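Local coordinates for protein probable ATP-dependent kinase TDA10 (Saccharomyces cerevisiae, PDB 1ODF) that probably works as an ATP-dependent kinase of the GLYK family, with a phosphoryl acceptor that is not yet known, at residues D212-Q223 / I275-S283. Residues are numbered along the deposited sequence; the frame is centred on the assembly and turned at random.
Sequences DNINNVYGWRLQ and IDSNRNVYS
Trp220 lays its indole between the start of helix 216-232 and the hairpin turn of 275-283. CG stands anti to the carbonyl carbon (chi1 -62°), which sends the ring toward the turn. Its NE1 donates to Ser277 O at 2.9 Å; the bond is fairly straight (160°) and uses a lone pair in the carbonyl plane. Arg279 lies over one indole face. Its CZ is 4.0 Å from the centroid of the five-membered ring of Trp220, a cation-pi contact. The guanidinium does not lie flat: it stands almost upright on the ring, planes 85° apart, and its NH2 comes 3.2 Å from Trp220 CD1. Asn216 O lies over the opposite face. Replacing Trp220 with alanine is likely to leave Ser277 O without this donor and Arg279 without the ring under it. Nearer the strands, Asp212 OD1 and Ser277 OG share a water, and Asp212 N bonds weakly to Ile275 O. Across the hairpin loop, Asp276 OD2 accepts from Asn280 N at 2.6 Å, from above the carboxylate plane. The contact joins the beta-hairpin at the sheet edge to the helix after strand 204-211 in a P-loop kinase fold. Trp220 also lies near Gly41 of the predicted ATP site, consistent with a place beside the nucleotide pocket.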
# COMPACT_ATOMS: atom_id res chain seq x y z
N ASP A 212 5.28 13.75 -11.26
CA ASP A 212 6.38 14.62 -11.70
C ASP A 212 7.03 15.38 -10.55
O ASP A 212 8.20 15.77 -10.62
CB ASP A 212 5.88 15.62 -12.75
CG ASP A 212 4.62 16.34 -12.31
OD1 ASP A 212 4.59 16.83 -11.17
OD2 ASP A 212 3.66 16.42 -13.11
N ASN A 213 6.27 15.62 -9.49
CA ASN A 213 6.82 16.32 -8.33
C ASN A 213 6.23 15.73 -7.06
O ASN A 213 5.01 15.71 -6.88
CB ASN A 213 6.52 17.82 -8.40
CG ASN A 213 7.08 18.58 -7.22
OD1 ASN A 213 8.25 18.43 -6.86
ND2 ASN A 213 6.24 19.41 -6.60
N ILE A 214 7.10 15.24 -6.18
CA ILE A 214 6.65 14.62 -4.95
C ILE A 214 5.96 15.59 -3.99
O ILE A 214 5.21 15.17 -3.10
CB ILE A 214 7.81 13.91 -4.22
CG1 ILE A 214 7.24 12.89 -3.23
CG2 ILE A 214 8.69 14.92 -3.49
CD1 ILE A 214 6.32 11.84 -3.88
N ASN A 215 6.21 16.88 -4.15
CA ASN A 215 5.58 17.86 -3.28
C ASN A 215 4.11 18.01 -3.63
O ASN A 215 3.38 18.77 -3.00
CB ASN A 215 6.32 19.20 -3.35
CG ASN A 215 7.65 19.17 -2.62
OD1 ASN A 215 7.73 18.73 -1.47
ND2 ASN A 215 8.70 19.64 -3.28
N ASN A 216 3.68 17.27 -4.64
CA ASN A 216 2.28 17.29 -5.04
C ASN A 216 1.49 16.70 -3.89
O ASN A 216 0.31 17.00 -3.71
CB ASN A 216 2.06 16.44 -6.30
CG ASN A 216 2.58 17.11 -7.56
OD1 ASN A 216 2.46 16.57 -8.66
ND2 ASN A 216 3.15 18.29 -7.40
N VAL A 217 2.15 15.86 -3.10
CA VAL A 217 1.52 15.22 -1.96
C VAL A 217 0.98 16.26 -0.97
O VAL A 217 -0.12 16.10 -0.45
CB VAL A 217 2.50 14.25 -1.24
CG1 VAL A 217 1.88 13.72 0.04
CG2 VAL A 217 2.83 13.09 -2.17
N TYR A 218 1.76 17.31 -0.70
CA TYR A 218 1.29 18.35 0.22
C TYR A 218 0.02 18.94 -0.36
O TYR A 218 -1.01 19.03 0.32
CB TYR A 218 2.33 19.47 0.37
CG TYR A 218 3.55 19.09 1.17
CD1 TYR A 218 4.72 18.67 0.53
CD2 TYR A 218 3.55 19.16 2.56
CE1 TYR A 218 5.85 18.33 1.26
CE2 TYR A 218 4.68 18.82 3.31
CZ TYR A 218 5.83 18.40 2.65
OH TYR A 218 6.94 18.04 3.37
N GLY A 219 0.09 19.32 -1.63
CA GLY A 219 -1.05 19.90 -2.30
C GLY A 219 -2.30 19.05 -2.18
O GLY A 219 -3.35 19.53 -1.76
N TRP A 220 -2.18 17.78 -2.55
CA TRP A 220 -3.32 16.87 -2.50
C TRP A 220 -3.95 16.74 -1.12
O TRP A 220 -5.16 16.61 -1.00
CB TRP A 220 -2.90 15.48 -3.01
CG TRP A 220 -2.44 15.47 -4.43
CD1 TRP A 220 -2.85 16.30 -5.44
CD2 TRP A 220 -1.54 14.53 -5.04
NE1 TRP A 220 -2.27 15.94 -6.62
CE2 TRP A 220 -1.46 14.86 -6.41
CE3 TRP A 220 -0.80 13.45 -4.55
CZ2 TRP A 220 -0.66 14.13 -7.30
CZ3 TRP A 220 -0.00 12.73 -5.44
CH2 TRP A 220 0.06 13.08 -6.80
N ARG A 221 -3.13 16.77 -0.07
CA ARG A 221 -3.69 16.65 1.27
C ARG A 221 -4.26 17.99 1.77
O ARG A 221 -5.19 18.01 2.58
CB ARG A 221 -2.65 16.12 2.26
CG ARG A 221 -3.24 15.78 3.62
CD ARG A 221 -4.45 14.84 3.47
NE ARG A 221 -5.28 14.82 4.67
CZ ARG A 221 -5.09 13.99 5.70
NH1 ARG A 221 -5.89 14.06 6.75
NH2 ARG A 221 -4.11 13.10 5.67
N LEU A 222 -3.70 19.10 1.29
CA LEU A 222 -4.19 20.42 1.67
C LEU A 222 -5.60 20.58 1.12
O LEU A 222 -6.48 21.13 1.77
CB LEU A 222 -3.29 21.52 1.11
CG LEU A 222 -2.00 21.83 1.89
CD1 LEU A 222 -1.00 22.53 0.98
CD2 LEU A 222 -2.34 22.68 3.11
N GLN A 223 -5.80 20.07 -0.10
CA GLN A 223 -7.09 20.14 -0.74
C GLN A 223 -8.11 19.35 0.06
O GLN A 223 -9.14 19.87 0.47
CB GLN A 223 -7.01 19.57 -2.16
CG GLN A 223 -8.36 19.34 -2.82
CD GLN A 223 -8.29 18.41 -4.03
OE1 GLN A 223 -9.32 17.99 -4.57
NE2 GLN A 223 -7.07 18.09 -4.46
N ILE A 275 1.78 10.44 -13.19
CA ILE A 275 0.67 11.39 -13.21
C ILE A 275 1.05 12.75 -12.65
O ILE A 275 1.96 12.85 -11.82
CB ILE A 275 -0.54 10.86 -12.41
CG1 ILE A 275 -0.24 10.91 -10.90
CG2 ILE A 275 -0.86 9.45 -12.84
CD1 ILE A 275 -1.42 10.52 -10.03
N ASP A 276 0.35 13.78 -13.10
CA ASP A 276 0.60 15.15 -12.67
C ASP A 276 -0.35 15.60 -11.56
O ASP A 276 -1.22 14.84 -11.13
CB ASP A 276 0.49 16.10 -13.86
CG ASP A 276 -0.93 16.17 -14.44
OD1 ASP A 276 -1.10 16.75 -15.53
OD2 ASP A 276 -1.88 15.65 -13.80
N SER A 277 -0.19 16.85 -11.12
CA SER A 277 -1.02 17.44 -10.08
C SER A 277 -2.50 17.11 -10.25
O SER A 277 -3.19 16.80 -9.28
CB SER A 277 -0.84 18.95 -10.05
OG SER A 277 0.54 19.29 -10.02
N ASN A 278 -3.00 17.19 -11.48
CA ASN A 278 -4.41 16.89 -11.74
C ASN A 278 -4.68 15.41 -11.93
O ASN A 278 -5.72 15.03 -12.47
CB ASN A 278 -4.90 17.64 -12.99
CG ASN A 278 -5.16 19.11 -12.73
OD1 ASN A 278 -5.69 19.81 -13.58
ND2 ASN A 278 -4.78 19.58 -11.54
N ARG A 279 -3.74 14.58 -11.50
CA ARG A 279 -3.86 13.13 -11.63
C ARG A 279 -3.92 12.73 -13.10
O ARG A 279 -4.48 11.69 -13.44
CB ARG A 279 -5.11 12.61 -10.91
CG ARG A 279 -5.48 13.37 -9.65
CD ARG A 279 -4.38 13.33 -8.61
NE ARG A 279 -4.63 14.30 -7.54
CZ ARG A 279 -5.72 14.33 -6.78
NH1 ARG A 279 -6.69 13.44 -6.96
NH2 ARG A 279 -5.85 15.27 -5.85
N ASN A 280 -3.36 13.58 -13.97
CA ASN A 280 -3.34 13.30 -15.40
C ASN A 280 -2.08 12.51 -15.77
O ASN A 280 -0.98 12.83 -15.32
CB ASN A 280 -3.36 14.60 -16.21
CG ASN A 280 -4.73 15.27 -16.23
OD1 ASN A 280 -5.72 14.66 -16.64
ND2 ASN A 280 -4.78 16.53 -15.80
N VAL A 281 -2.26 11.49 -16.61
CA VAL A 281 -1.16 10.64 -17.04
C VAL A 281 -0.30 11.28 -18.14
O VAL A 281 -0.81 11.64 -19.20
CB VAL A 281 -1.68 9.30 -17.60
CG1 VAL A 281 -0.52 8.44 -18.07
CG2 VAL A 281 -2.49 8.58 -16.54
N TYR A 282 0.99 11.43 -17.87
CA TYR A 282 1.90 12.01 -18.86
C TYR A 282 2.79 10.93 -19.48
O TYR A 282 3.35 11.13 -20.56
CB TYR A 282 2.74 13.12 -18.23
CG TYR A 282 3.52 12.71 -17.00
CD1 TYR A 282 4.73 12.01 -17.10
CD2 TYR A 282 3.06 13.04 -15.71
CE1 TYR A 282 5.45 11.64 -15.96
CE2 TYR A 282 3.77 12.68 -14.58
CZ TYR A 282 4.97 11.98 -14.70
OH TYR A 282 5.67 11.63 -13.57
N SER A 283 2.91 9.78 -18.81
CA SER A 283 3.71 8.68 -19.33
C SER A 283 3.32 7.33 -18.74
O SER A 283 2.84 7.23 -17.60
CB SER A 283 5.21 8.92 -19.10
OG SER A 283 5.65 8.34 -17.87
O HOH W 1 2.59 19.13 -11.77